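PDB 3L84: transketolase from Campylobacter jejuni, which belongs to the transketolase family, whose members bind thiamine diphosphate and are built from alpha/beta domains, and forms an assembly of two subunits. Local coordinates for residues Gln134-Ser139 / Gly405-Phe410; Met128-Ala133 / Ile142-Tyr147; Glu86-Phe91 / Ser96-His101. All blocks are in the same frame, centred on the assembly; numbering follows the deposited sequence.

Interaction 1 (Gln134-Ser139 / Gly405-Phe410)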
ATOM      1  N   GLN A 134       2.384  -9.428 -29.390  1.00  7.95           N
ATOM      2  CA  GLN A 134       1.659  -9.827 -30.609  0.50  8.65           C
ATOM      3  C   GLN A 134       1.572  -8.619 -31.568  1.00  8.06           C
ATOM      4  O   GLN A 134       1.731  -8.751 -32.786  1.00  8.16           O
ATOM      5  CB  GLN A 134       0.245 -10.322 -30.244  0.50  8.66           C
ATOM      6  CG  GLN A 134      -0.514 -11.047 -31.340  0.50 11.39           C
ATOM      7  CD  GLN A 134      -1.953 -11.332 -30.955  0.50 14.53           C
ATOM      8  OE1 GLN A 134      -2.263 -11.587 -29.790  0.50 17.52           O
ATOM      9  NE2 GLN A 134      -2.837 -11.300 -31.931  0.50 15.16           N
ATOM     10  N   ASN A 135       1.315  -7.439 -31.017  1.00  7.24           N
ATOM     11  CA  ASN A 135       1.322  -6.210 -31.830  1.00  7.79           C
ATOM     12  C   ASN A 135       2.670  -5.989 -32.510  1.00  7.96           C
ATOM     13  O   ASN A 135       2.728  -5.600 -33.678  1.00  9.57           O
ATOM     14  CB  ASN A 135       0.975  -4.988 -30.965  1.00  7.71           C
ATOM     15  CG  ASN A 135       1.108  -3.679 -31.720  1.00 10.61           C
ATOM     16  OD1 ASN A 135       0.266  -3.374 -32.576  1.00 13.87           O
ATOM     17  ND2 ASN A 135       2.156  -2.946 -31.443  1.00  9.43           N
ATOM     18  N   LEU A 136       3.765  -6.207 -31.788  1.00  7.77           N
ATOM     19  CA  LEU A 136       5.089  -5.971 -32.329  1.00  7.44           C
ATOM     20  C   LEU A 136       5.580  -7.068 -33.267  1.00  8.45           C
ATOM     21  O   LEU A 136       6.189  -6.771 -34.301  1.00  9.93           O
ATOM     22  CB  LEU A 136       6.072  -5.839 -31.165  1.00  8.22           C
ATOM     23  CG  LEU A 136       5.939  -4.588 -30.304  1.00  9.49           C
ATOM     24  CD1 LEU A 136       6.936  -4.680 -29.154  1.00 12.26           C
ATOM     25  CD2 LEU A 136       6.167  -3.307 -31.113  1.00 13.03           C
ATOM     26  N   LEU A 137       5.334  -8.328 -32.907  1.00  7.64           N
ATOM     27  CA  LEU A 137       5.934  -9.483 -33.589  1.00  8.63           C
ATOM     28  C   LEU A 137       4.983 -10.280 -34.478  1.00  8.42           C
ATOM     29  O   LEU A 137       5.436 -11.120 -35.266  1.00  9.29           O
ATOM     30  CB  LEU A 137       6.529 -10.445 -32.550  1.00  7.87           C
ATOM     31  CG  LEU A 137       7.596  -9.825 -31.673  1.00  8.09           C
ATOM     32  CD1 LEU A 137       8.006 -10.772 -30.546  1.00  9.10           C
ATOM     33  CD2 LEU A 137       8.823  -9.380 -32.490  1.00  9.18           C
ATOM     34  N   GLY A 138       3.687 -10.023 -34.363  1.00  8.35           N
ATOM     35  CA  GLY A 138       2.662 -10.709 -35.124  1.00  8.43           C
ATOM     36  C   GLY A 138       2.025 -11.873 -34.421  1.00  9.72           C
ATOM     37  O   GLY A 138       2.650 -12.548 -33.597  1.00  8.75           O
ATOM     38  N   SER A 139       0.776 -12.170 -34.789  1.00 11.93           N
ATOM     39  CA  SER A 139       0.071 -13.342 -34.243  1.00 13.66           C
ATOM     40  C   SER A 139       0.647 -14.679 -34.679  1.00 12.87           C
ATOM     41  O   SER A 139       0.390 -15.683 -34.011  1.00 13.02           O
ATOM     42  CB  SER A 139      -1.420 -13.283 -34.570  1.00 15.54           C
ATOM     43  OG  SER A 139      -1.623 -13.261 -35.951  1.00 18.26           O
ATOM     44  N   GLY A 405       9.987 -10.754 -21.343  1.00  6.93           N
ATOM     45  CA  GLY A 405      11.190 -11.111 -22.072  1.00  6.72           C
ATOM     46  C   GLY A 405      11.724 -10.012 -22.973  1.00  7.34           C
ATOM     47  O   GLY A 405      12.877 -10.091 -23.381  1.00  9.55           O
ATOM     48  N   ILE A 406      10.901  -9.047 -23.353  1.00  6.09           N
ATOM     49  CA  ILE A 406      11.257  -8.050 -24.361  1.00  6.37           C
ATOM     50  C   ILE A 406      10.943  -6.588 -23.966  1.00  6.21           C
ATOM     51  O   ILE A 406      11.180  -5.679 -24.809  1.00  6.85           O
ATOM     52  CB  ILE A 406      10.584  -8.365 -25.714  1.00  5.93           C
ATOM     53  CG1 ILE A 406       9.055  -8.434 -25.570  1.00  7.31           C
ATOM     54  CG2 ILE A 406      11.186  -9.636 -26.329  1.00  7.70           C
ATOM     55  CD1 ILE A 406       8.289  -8.389 -26.920  1.00  8.63           C
ATOM     56  N   PHE A 407      10.490  -6.344 -22.748  1.00  6.45           N
ATOM     57  CA  PHE A 407      10.007  -5.014 -22.354  1.00  6.15           C
ATOM     58  C   PHE A 407      10.791  -4.393 -21.216  1.00  6.64           C
ATOM     59  O   PHE A 407      11.341  -5.087 -20.350  1.00  7.62           O
ATOM     60  CB  PHE A 407       8.532  -5.048 -21.962  1.00  6.99           C
ATOM     61  CG  PHE A 407       7.610  -5.496 -23.059  1.00  5.93           C
ATOM     62  CD1 PHE A 407       7.483  -4.755 -24.212  1.00  6.37           C
ATOM     63  CD2 PHE A 407       6.928  -6.684 -22.961  1.00  5.35           C
ATOM     64  CE1 PHE A 407       6.640  -5.165 -25.230  1.00  7.51           C
ATOM     65  CE2 PHE A 407       6.078  -7.116 -23.977  1.00  6.56           C
ATOM     66  CZ  PHE A 407       5.970  -6.331 -25.131  1.00  7.25           C
ATOM     67  N   LEU A 408      10.835  -3.065 -21.258  1.00  5.88           N
ATOM     68  CA  LEU A 408      11.453  -2.187 -20.252  1.00  6.04           C
ATOM     69  C   LEU A 408      10.347  -1.231 -19.782  1.00  6.07           C
ATOM     70  O   LEU A 408      10.141  -0.186 -20.439  1.00  6.52           O
ATOM     71  CB  LEU A 408      12.606  -1.424 -20.888  1.00  6.72           C
ATOM     72  CG  LEU A 408      13.787  -2.301 -21.278  1.00  7.63           C
ATOM     73  CD1 LEU A 408      14.654  -1.607 -22.314  1.00 10.50           C
ATOM     74  CD2 LEU A 408      14.588  -2.683 -20.072  1.00 11.75           C
ATOM     75  N   PRO A 409       9.629  -1.584 -18.719  1.00  5.62           N
ATOM     76  CA  PRO A 409       8.450  -0.811 -18.345  1.00  6.00           C
ATOM     77  C   PRO A 409       8.723   0.251 -17.296  1.00  6.01           C
ATOM     78  O   PRO A 409       9.616   0.118 -16.451  1.00  6.45           O
ATOM     79  CB  PRO A 409       7.529  -1.862 -17.763  1.00  6.65           C
ATOM     80  CG  PRO A 409       8.484  -2.767 -17.048  1.00  6.29           C
ATOM     81  CD  PRO A 409       9.696  -2.835 -17.955  1.00  6.11           C
ATOM     82  N   PHE A 410       7.895   1.296 -17.325  1.00  5.50           N
ATOM     83  CA  PHE A 410       7.859   2.272 -16.233  1.00  5.59           C
ATOM     84  C   PHE A 410       6.452   2.470 -15.723  1.00  5.96           C
ATOM     85  O   PHE A 410       5.474   2.411 -16.453  1.00  6.52           O
ATOM     86  CB  PHE A 410       8.503   3.647 -16.619  1.00  6.18           C
ATOM     87  CG  PHE A 410       7.722   4.462 -17.618  1.00  6.49           C
ATOM     88  CD1 PHE A 410       6.682   5.304 -17.200  1.00  6.97           C
ATOM     89  CD2 PHE A 410       7.992   4.356 -18.964  1.00  7.51           C
ATOM     90  CE1 PHE A 410       5.967   6.048 -18.141  1.00  8.97           C
ATOM     91  CE2 PHE A 410       7.278   5.099 -19.897  1.00  8.68           C
ATOM     92  CZ  PHE A 410       6.271   5.941 -19.472  1.00  8.29           C
TER
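Leu-136 and Leu-137, in the last turn of helix 118-137, meet Ile-406 and Phe-407 in the short link between helix 391-404 and strand 408-414. The contact is a hydrophobic seam between two alpha/beta units of the transketolase fold, one from the thiamine diphosphate binding part of the chain and one from the pyrimidine binding part. Two methyl contacts carry it. Leu-136 CD1 comes to 4.0 Å from Phe-407 CE1, the two side chains advancing from opposite directions and the methyl meeting the ring obliquely. Beside them, Leu-137 CD1 lies 4.3 Å from Ile-406 CD1. Branched aliphatic chains and a long aromatic ring suit this setting because they can fill the interval between backbones that stay well apart: the closest CA atoms, those of Leu-136 and Ile-406, are 10.3 Å from each other.

A further shell surrounds these four residues. Helix 314-321 adds Leu-316 against Leu-137 and Leu-317, Leu-320 and Leu-321 against Ile-406, while Phe-401 meets the Phe-407 ring edge-to-face. The segments are also shaped by glycines that follow helix ends. Gly-138 N still closes the last turn by bonding to Gln-134 O at 2.8 Å, yet its phi is 95°, a value suited to a residue with no CB to press on the carbonyl O of Leu-137. Gly-405 leaves helix 391-404 in the same manner, with phi 144°. With CG anti to its carbonyl carbon (chi1 -61°), Phe-407 swings its ring toward Leu-136 and leaves Ile-406 CG1 3.6 Å above the ring plane, over its centre.

Interaction 2 (Met128-Ala133 / Ile142-Tyr147)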
HETATM    1  N   MSE A 128      -1.383  -8.732 -20.888  1.00  5.83           N
HETATM    2  CA  MSE A 128      -1.222  -7.449 -21.597  1.00  6.45           C
HETATM    3  C   MSE A 128       0.093  -7.418 -22.356  1.00  6.55           C
HETATM    4  O   MSE A 128       0.172  -6.938 -23.494  1.00  6.37           O
HETATM    5  CB  MSE A 128      -1.267  -6.301 -20.615  1.00  7.25           C
HETATM    6  CG  MSE A 128      -2.651  -6.070 -20.004  1.00  7.21           C
HETATM    7 SE   MSE A 128      -2.847  -4.562 -18.844  0.60 10.77          SE
HETATM    8  CE  MSE A 128      -2.673  -3.153 -20.170  1.00 11.21           C
ATOM      9  N   ALA A 129       1.160  -7.861 -21.697  1.00  6.98           N
ATOM     10  CA  ALA A 129       2.492  -7.936 -22.318  1.00  6.45           C
ATOM     11  C   ALA A 129       2.457  -8.803 -23.570  1.00  6.52           C
ATOM     12  O   ALA A 129       2.976  -8.426 -24.603  1.00  7.44           O
ATOM     13  CB  ALA A 129       3.539  -8.443 -21.333  1.00  7.27           C
ATOM     14  N   ALA A 130       1.753  -9.922 -23.507  1.00  7.37           N
ATOM     15  CA  ALA A 130       1.629 -10.811 -24.647  1.00  7.24           C
ATOM     16  C   ALA A 130       0.848 -10.119 -25.775  1.00  7.94           C
ATOM     17  O   ALA A 130       1.205 -10.256 -26.945  1.00  7.57           O
ATOM     18  CB  ALA A 130       0.913 -12.085 -24.229  1.00  7.67           C
ATOM     19  N   LYS A 131      -0.229  -9.401 -25.445  1.00  6.95           N
ATOM     20  CA  LYS A 131      -0.902  -8.635 -26.480  1.00  7.68           C
ATOM     21  C   LYS A 131      -0.006  -7.597 -27.145  1.00  6.64           C
ATOM     22  O   LYS A 131      -0.067  -7.424 -28.382  1.00  7.25           O
ATOM     23  CB  LYS A 131      -2.170  -7.970 -25.942  1.00  8.20           C
ATOM     24  CG  LYS A 131      -3.295  -8.946 -25.638  1.00  7.86           C
ATOM     25  CD  LYS A 131      -3.811  -9.733 -26.826  1.00 10.72           C
ATOM     26  CE  LYS A 131      -5.042 -10.576 -26.475  1.00  9.86           C
ATOM     27  NZ  LYS A 131      -5.628 -11.239 -27.668  1.00 14.36           N
ATOM     28  N   LYS A 132       0.849  -6.918 -26.367  1.00  6.19           N
ATOM     29  CA  LYS A 132       1.767  -5.979 -26.963  1.00  6.85           C
ATOM     30  C   LYS A 132       2.835  -6.695 -27.784  1.00  6.61           C
ATOM     31  O   LYS A 132       3.202  -6.240 -28.893  1.00  7.02           O
ATOM     32  CB  LYS A 132       2.413  -5.091 -25.904  1.00  7.24           C
ATOM     33  CG  LYS A 132       3.334  -4.006 -26.479  1.00  7.48           C
ATOM     34  CD  LYS A 132       2.585  -3.066 -27.442  1.00  7.84           C
ATOM     35  CE  LYS A 132       3.489  -2.032 -28.101  1.00  8.57           C
ATOM     36  NZ  LYS A 132       2.761  -1.203 -29.097  1.00  8.91           N
ATOM     37  N   ALA A 133       3.311  -7.831 -27.302  1.00  6.63           N
ATOM     38  CA  ALA A 133       4.275  -8.625 -28.056  1.00  7.15           C
ATOM     39  C   ALA A 133       3.666  -9.064 -29.396  1.00  7.80           C
ATOM     40  O   ALA A 133       4.351  -9.079 -30.429  1.00  8.25           O
ATOM     41  CB  ALA A 133       4.728  -9.849 -27.235  1.00  7.02           C
ATOM     42  N   ILE A 142       3.303 -14.778 -31.622  1.00  8.74           N
ATOM     43  CA  ILE A 142       2.838 -14.681 -30.240  1.00  8.54           C
ATOM     44  C   ILE A 142       1.386 -15.085 -30.170  1.00  9.07           C
ATOM     45  O   ILE A 142       0.519 -14.424 -30.741  1.00  9.87           O
ATOM     46  CB  ILE A 142       3.023 -13.282 -29.649  1.00  8.54           C
ATOM     47  CG1 ILE A 142       4.506 -12.887 -29.665  1.00  8.89           C
ATOM     48  CG2 ILE A 142       2.454 -13.222 -28.217  1.00  9.68           C
ATOM     49  CD1 ILE A 142       5.418 -13.618 -28.672  1.00  9.71           C
ATOM     50  N   ASP A 143       1.131 -16.215 -29.530  1.00  8.10           N
ATOM     51  CA  ASP A 143      -0.236 -16.790 -29.495  1.00  9.84           C
ATOM     52  C   ASP A 143      -0.564 -17.615 -28.239  1.00 10.29           C
ATOM     53  O   ASP A 143      -1.556 -18.327 -28.198  1.00 12.71           O
ATOM     54  CB  ASP A 143      -0.545 -17.552 -30.762  1.00 10.85           C
ATOM     55  CG  ASP A 143       0.237 -18.812 -30.877  1.00 13.27           C
ATOM     56  OD1 ASP A 143       0.969 -19.169 -29.920  1.00 15.66           O
ATOM     57  OD2 ASP A 143       0.130 -19.482 -31.945  1.00 17.35           O
ATOM     58  N   HIS A 144       0.202 -17.449 -27.199  1.00  9.11           N
ATOM     59  CA  HIS A 144       0.165 -18.357 -26.056  1.00  7.72           C
ATOM     60  C   HIS A 144      -0.903 -17.889 -25.048  1.00  7.87           C
ATOM     61  O   HIS A 144      -1.522 -16.822 -25.181  1.00  9.79           O
ATOM     62  CB  HIS A 144       1.551 -18.377 -25.410  1.00  8.17           C
ATOM     63  CG  HIS A 144       1.951 -17.071 -24.823  1.00  7.00           C
ATOM     64  ND1 HIS A 144       1.554 -16.656 -23.564  1.00  7.57           N
ATOM     65  CD2 HIS A 144       2.664 -16.042 -25.343  1.00  8.15           C
ATOM     66  CE1 HIS A 144       2.067 -15.463 -23.322  1.00  7.39           C
ATOM     67  NE2 HIS A 144       2.738 -15.057 -24.389  1.00  8.22           N
ATOM     68  N   LYS A 145      -1.132 -18.731 -24.057  1.00  6.54           N
ATOM     69  CA  LYS A 145      -2.053 -18.433 -22.955  1.00  7.59           C
ATOM     70  C   LYS A 145      -1.308 -18.002 -21.711  1.00  7.07           C
ATOM     71  O   LYS A 145      -0.086 -18.182 -21.591  1.00  7.74           O
ATOM     72  CB  LYS A 145      -2.904 -19.664 -22.658  1.00  8.15           C
ATOM     73  CG  LYS A 145      -3.772 -20.108 -23.817  1.00  9.22           C
ATOM     74  CD  LYS A 145      -4.882 -19.125 -24.172  1.00 10.17           C
ATOM     75  CE  LYS A 145      -5.738 -19.606 -25.355  1.00 10.59           C
ATOM     76  NZ  LYS A 145      -6.728 -18.569 -25.705  1.00 12.84           N
ATOM     77  N   ILE A 146      -2.076 -17.454 -20.771  1.00  7.10           N
ATOM     78  CA  ILE A 146      -1.630 -17.117 -19.419  1.00  7.70           C
ATOM     79  C   ILE A 146      -2.613 -17.759 -18.476  1.00  7.75           C
ATOM     80  O   ILE A 146      -3.825 -17.462 -18.540  1.00  8.73           O
ATOM     81  CB  ILE A 146      -1.577 -15.613 -19.166  1.00  7.86           C
ATOM     82  CG1 ILE A 146      -0.603 -14.903 -20.140  1.00  8.66           C
ATOM     83  CG2 ILE A 146      -1.171 -15.360 -17.707  1.00  8.46           C
ATOM     84  CD1 ILE A 146      -1.044 -14.654 -21.560  1.00  9.75           C
ATOM     85  N   TYR A 147      -2.152 -18.732 -17.704  1.00  7.65           N
ATOM     86  CA  TYR A 147      -2.955 -19.463 -16.719  1.00  8.25           C
ATOM     87  C   TYR A 147      -2.570 -19.005 -15.335  1.00  8.90           C
ATOM     88  O   TYR A 147      -1.394 -18.985 -14.972  1.00 10.18           O
ATOM     89  CB  TYR A 147      -2.699 -20.974 -16.814  1.00  8.66           C
ATOM     90  CG  TYR A 147      -3.134 -21.613 -18.100  1.00  8.14           C
ATOM     91  CD1 TYR A 147      -4.466 -21.941 -18.328  1.00  8.77           C
ATOM     92  CD2 TYR A 147      -2.213 -21.920 -19.102  1.00  8.89           C
ATOM     93  CE1 TYR A 147      -4.852 -22.577 -19.499  1.00  8.38           C
ATOM     94  CE2 TYR A 147      -2.597 -22.518 -20.288  1.00  8.32           C
ATOM     95  CZ  TYR A 147      -3.931 -22.834 -20.498  1.00  7.30           C
ATOM     96  OH  TYR A 147      -4.391 -23.452 -21.665  1.00  9.14           O
TER
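Ala-133 and Ile-142 bring the backbones to a CA separation of 6.6 Å, where the loop that follows helix 118-137 runs back past the helix and leads into strand 146-151. Helix and loop are the last part of the long, helix-containing connection between the parallel neighbours 60-63 and 146-151, and here the chain packs on itself.

Alanines suit the helix face, since a lone CB lets the returning chain lie close. Ile-142 uses both branches: CG1 reaches Ala-133 CB at 3.9 Å, while CG2, anti to the backbone N (CG1 has chi1 -60°), lies 3.5 Å from Ala-130 O. Further along, Ile-146 CD1 approaches Ala-130 CB at 4.2 Å, so that the Ala-130 methyl meets side chains from the loop and from the strand. Between the two isoleucines stands His-144, whose NE2 is 3.5 Å from Ala-130 CB; the methyl meets the imidazole obliquely.

That ring is gripped at both nitrogens. ND1 donates to Lys-145 O at 3.0 Å in an almost straight bond (176° at the hydrogen); the acceptor lies in the plane of the imidazole, although the nitrogen itself stands above the carbonyl plane. NE2 is hydrogen-bonded to Tyr-404 OH, in helix 391-404, and the same tyrosine also packs on Ala-130, Ala-133 and Ile-142. The contact between the segments is thus apolar, and the buried histidine can take part in it because its two polar atoms are satisfied by neighbours, which together fix the rotation of the ring.

Interaction 3 (Glu86-Phe91 / Ser96-His101)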
ATOM      1  N   GLU A  86      16.180 -34.349  -4.816  1.00  8.73           N
ATOM      2  CA  GLU A  86      16.860 -33.839  -3.646  1.00  9.83           C
ATOM      3  C   GLU A  86      16.411 -32.406  -3.311  1.00  8.97           C
ATOM      4  O   GLU A  86      16.257 -32.050  -2.151  1.00  8.80           O
ATOM      5  CB  GLU A  86      18.379 -33.882  -3.811  1.00 11.77           C
ATOM      6  CG  GLU A  86      19.125 -33.800  -2.499  1.00 17.98           C
ATOM      7  CD  GLU A  86      18.846 -34.973  -1.527  1.00 24.08           C
ATOM      8  OE1 GLU A  86      18.387 -36.075  -1.929  1.00 26.39           O
ATOM      9  OE2 GLU A  86      19.084 -34.765  -0.325  1.00 31.89           O
ATOM     10  N   ASP A  87      16.236 -31.576  -4.334  1.00  8.00           N
ATOM     11  CA  ASP A  87      15.738 -30.222  -4.079  1.00  7.16           C
ATOM     12  C   ASP A  87      14.364 -30.249  -3.373  1.00  7.32           C
ATOM     13  O   ASP A  87      14.107 -29.480  -2.457  1.00  7.65           O
ATOM     14  CB  ASP A  87      15.612 -29.441  -5.396  1.00  7.67           C
ATOM     15  CG  ASP A  87      16.937 -29.128  -6.041  1.00  9.09           C
ATOM     16  OD1 ASP A  87      17.961 -28.904  -5.326  1.00 10.64           O
ATOM     17  OD2 ASP A  87      16.971 -29.054  -7.304  1.00 10.52           O
ATOM     18  N   LEU A  88      13.499 -31.150  -3.806  1.00  7.22           N
ATOM     19  CA  LEU A  88      12.196 -31.291  -3.142  1.00  7.33           C
ATOM     20  C   LEU A  88      12.358 -31.690  -1.670  1.00  7.19           C
ATOM     21  O   LEU A  88      11.620 -31.217  -0.820  1.00  7.96           O
ATOM     22  CB  LEU A  88      11.296 -32.298  -3.876  1.00  8.01           C
ATOM     23  CG  LEU A  88      11.038 -32.085  -5.379  1.00  7.92           C
ATOM     24  CD1 LEU A  88       9.994 -33.090  -5.877  1.00 10.31           C
ATOM     25  CD2 LEU A  88      10.573 -30.652  -5.646  1.00  9.55           C
ATOM     26  N   LYS A  89      13.344 -32.535  -1.389  1.00  7.39           N
ATOM     27  CA  LYS A  89      13.662 -32.932  -0.027  1.00  7.73           C
ATOM     28  C   LYS A  89      14.281 -31.833   0.827  1.00  8.47           C
ATOM     29  O   LYS A  89      14.501 -32.027   2.001  1.00  9.79           O
ATOM     30  CB  LYS A  89      14.590 -34.159  -0.059  1.00  8.35           C
ATOM     31  CG  LYS A  89      13.876 -35.404  -0.511  1.00  8.79           C
ATOM     32  CD  LYS A  89      14.814 -36.598  -0.714  1.00 11.36           C
ATOM     33  CE  LYS A  89      14.038 -37.798  -1.301  1.00 11.73           C
ATOM     34  NZ  LYS A  89      14.886 -39.004  -1.546  1.00 15.78           N
ATOM     35  N   ASN A  90      14.594 -30.701   0.214  1.00  7.19           N
ATOM     36  CA  ASN A  90      15.169 -29.526   0.860  0.50  7.64           C
ATOM     37  C   ASN A  90      14.150 -28.376   0.936  1.00  7.09           C
ATOM     38  O   ASN A  90      14.532 -27.218   1.172  1.00  7.30           O
ATOM     39  CB  ASN A  90      16.408 -29.060   0.083  0.50  7.46           C
ATOM     40  CG  ASN A  90      17.536 -30.058   0.145  0.50 10.03           C
ATOM     41  OD1 ASN A  90      17.582 -30.895   1.057  0.50 10.97           O
ATOM     42  ND2 ASN A  90      18.434 -29.994  -0.814  0.50  9.91           N
ATOM     43  N   PHE A  91      12.868 -28.666   0.726  1.00  6.77           N
ATOM     44  CA  PHE A  91      11.841 -27.665   0.803  1.00  6.47           C
ATOM     45  C   PHE A  91      11.945 -26.850   2.095  1.00  6.89           C
ATOM     46  O   PHE A  91      12.086 -27.383   3.184  1.00  6.26           O
ATOM     47  CB  PHE A  91      10.492 -28.380   0.716  1.00  6.83           C
ATOM     48  CG  PHE A  91       9.266 -27.496   0.751  1.00  6.13           C
ATOM     49  CD1 PHE A  91       9.030 -26.534  -0.236  1.00  7.42           C
ATOM     50  CD2 PHE A  91       8.292 -27.653   1.732  1.00  7.78           C
ATOM     51  CE1 PHE A  91       7.852 -25.800  -0.251  1.00  7.85           C
ATOM     52  CE2 PHE A  91       7.121 -26.926   1.712  1.00  7.66           C
ATOM     53  CZ  PHE A  91       6.902 -26.007   0.721  1.00  7.91           C
ATOM     54  N   SER A  96      18.097 -23.523  -0.119  1.00  7.66           N
ATOM     55  CA  SER A  96      17.609 -24.508  -1.098  1.00  6.98           C
ATOM     56  C   SER A  96      17.019 -23.841  -2.335  1.00  7.62           C
ATOM     57  O   SER A  96      16.711 -22.653  -2.314  1.00  8.25           O
ATOM     58  CB  SER A  96      16.587 -25.449  -0.497  1.00  7.29           C
ATOM     59  OG  SER A  96      15.292 -24.895  -0.518  1.00  7.88           O
ATOM     60  N   LYS A  97      16.808 -24.657  -3.374  1.00  7.45           N
ATOM     61  CA  LYS A  97      16.119 -24.252  -4.605  0.50  7.37           C
ATOM     62  C   LYS A  97      14.597 -24.273  -4.465  1.00  6.89           C
ATOM     63  O   LYS A  97      13.868 -23.970  -5.429  1.00  8.29           O
ATOM     64  CB  LYS A  97      16.521 -25.163  -5.779  0.50  7.62           C
ATOM     65  CG  LYS A  97      17.985 -25.058  -6.177  0.50  9.95           C
ATOM     66  CD  LYS A  97      18.253 -25.748  -7.517  0.50 11.98           C
ATOM     67  CE  LYS A  97      19.738 -25.670  -7.867  0.50 13.76           C
ATOM     68  NZ  LYS A  97      20.072 -26.423  -9.110  0.50 16.19           N
ATOM     69  N   THR A  98      14.102 -24.644  -3.268  1.00  6.45           N
ATOM     70  CA  THR A  98      12.676 -24.817  -3.009  1.00  6.46           C
ATOM     71  C   THR A  98      12.239 -24.016  -1.789  1.00  6.25           C
ATOM     72  O   THR A  98      11.760 -24.566  -0.805  1.00  6.17           O
ATOM     73  CB  THR A  98      12.368 -26.312  -2.853  1.00  6.93           C
ATOM     74  OG1 THR A  98      13.350 -26.861  -1.960  1.00  7.03           O
ATOM     75  CG2 THR A  98      12.435 -27.017  -4.211  1.00  8.13           C
ATOM     76  N   PRO A  99      12.332 -22.692  -1.852  1.00  6.34           N
ATOM     77  CA  PRO A  99      11.909 -21.843  -0.756  1.00  6.37           C
ATOM     78  C   PRO A  99      10.393 -21.895  -0.549  1.00  6.07           C
ATOM     79  O   PRO A  99       9.621 -22.306  -1.405  1.00  6.79           O
ATOM     80  CB  PRO A  99      12.331 -20.438  -1.222  1.00  6.39           C
ATOM     81  CG  PRO A  99      12.377 -20.523  -2.709  1.00  6.93           C
ATOM     82  CD  PRO A  99      12.905 -21.885  -2.943  1.00  6.79           C
ATOM     83  N   GLY A 100       9.958 -21.420   0.619  1.00  6.11           N
ATOM     84  CA  GLY A 100       8.537 -21.534   1.013  1.00  7.32           C
ATOM     85  C   GLY A 100       7.541 -20.875   0.101  1.00  7.24           C
ATOM     86  O   GLY A 100       6.409 -21.334   0.021  1.00  8.11           O
ATOM     87  N   HIS A 101       7.936 -19.771  -0.515  1.00  6.83           N
ATOM     88  CA  HIS A 101       7.166 -19.159  -1.585  1.00  7.37           C
ATOM     89  C   HIS A 101       8.053 -19.059  -2.815  1.00  7.20           C
ATOM     90  O   HIS A 101       9.268 -18.944  -2.686  1.00  7.86           O
ATOM     91  CB  HIS A 101       6.601 -17.782  -1.198  1.00  7.64           C
ATOM     92  CG  HIS A 101       5.667 -17.847  -0.036  1.00  7.14           C
ATOM     93  ND1 HIS A 101       4.290 -17.901  -0.138  1.00 11.78           N
ATOM     94  CD2 HIS A 101       5.945 -17.964   1.285  1.00  8.72           C
ATOM     95  CE1 HIS A 101       3.776 -18.021   1.085  1.00  9.25           C
ATOM     96  NE2 HIS A 101       4.753 -18.054   1.955  1.00 12.71           N
TER
HETATM   97  O   HOH W   1      17.978 -27.368  -3.079  1.00 12.20           O
HETATM   98  O   HOH W   2      18.885 -29.104  -9.068  1.00 22.76           O
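Thr-98 OG1 donates to Asp-87 O at 2.8 Å, and Ser-96 OG donates to Asn-90 O at 3.0 Å; these two hydroxyls pin a loop to helix 85-88 and the turn that follows it, within an alpha/beta domain of transketolase. Both donors stand above the plane of their carbonyl, Thr-98 OG1 by 37°. Asp-87 O is gripped twice, because Asn-90 N, 3.0 Å away, reaches it from the opposite face. The serine hydroxyl does double work: while donating to Asn-90, it accepts from Thr-98 N at 3.0 Å, forming an ST turn. Its chi1 of 84° sets OG between the backbone N and the carbonyl carbon, from where it can serve both partners.

Two waters extend the network. One donates a hydrogen bond to Asp-87 OD1 at 2.7 Å and accepts from Lys-97 N at 3.0 Å; the other donates to Asp-87 OD2, and its link to Lys-97 NZ, present in one modelled lysine conformer, is less certain. Asp-87 OD2 also takes the backbone N-H of Ser-84, just before the helix.

Packing lies beyond. Thr-98 CG2 rests near Leu-88 CD2. Phe-91 CB starts away from the loop, but the ring still lies against it, CD1 3.4 Å from Thr-98 O, and packs on Met-20, Val-21 and Ala-24 of helix 3-24 and Ser-69 of helix 69-79. On the loop's far end, Gly-100 N bonds to Ser-608 OG of the second subunit. Short hydroxyl side chains thus satisfy carbonyls at a turn, and water bridges the carboxylate to the backbone N of Lys-97; the lysine charge, beyond salt-bridge range in this conformer, would probably add only a weaker attraction.

How the interactions relate
Interactions 1 and 2 share helix 118-137 and are neighbours, their centres 9 Å apart. They touch directly: Phe-407 CE2 of interaction 1 lies 3.4 Å from Ala-129 O of interaction 2, and Phe-407 CE1 is 3.7 Å from Lys-132 CG. The same helix therefore packs against its own returning chain and against the link 405-407 in the pyrimidine binding part of the chain. Interaction 3 stands apart, earlier in the chain; its centre is about 30 Å from that of interaction 2 and 33 Å from that of interaction 1, with nearest atoms about 15 Å and 20 Å away. Unlike the other two, it borders the second subunit.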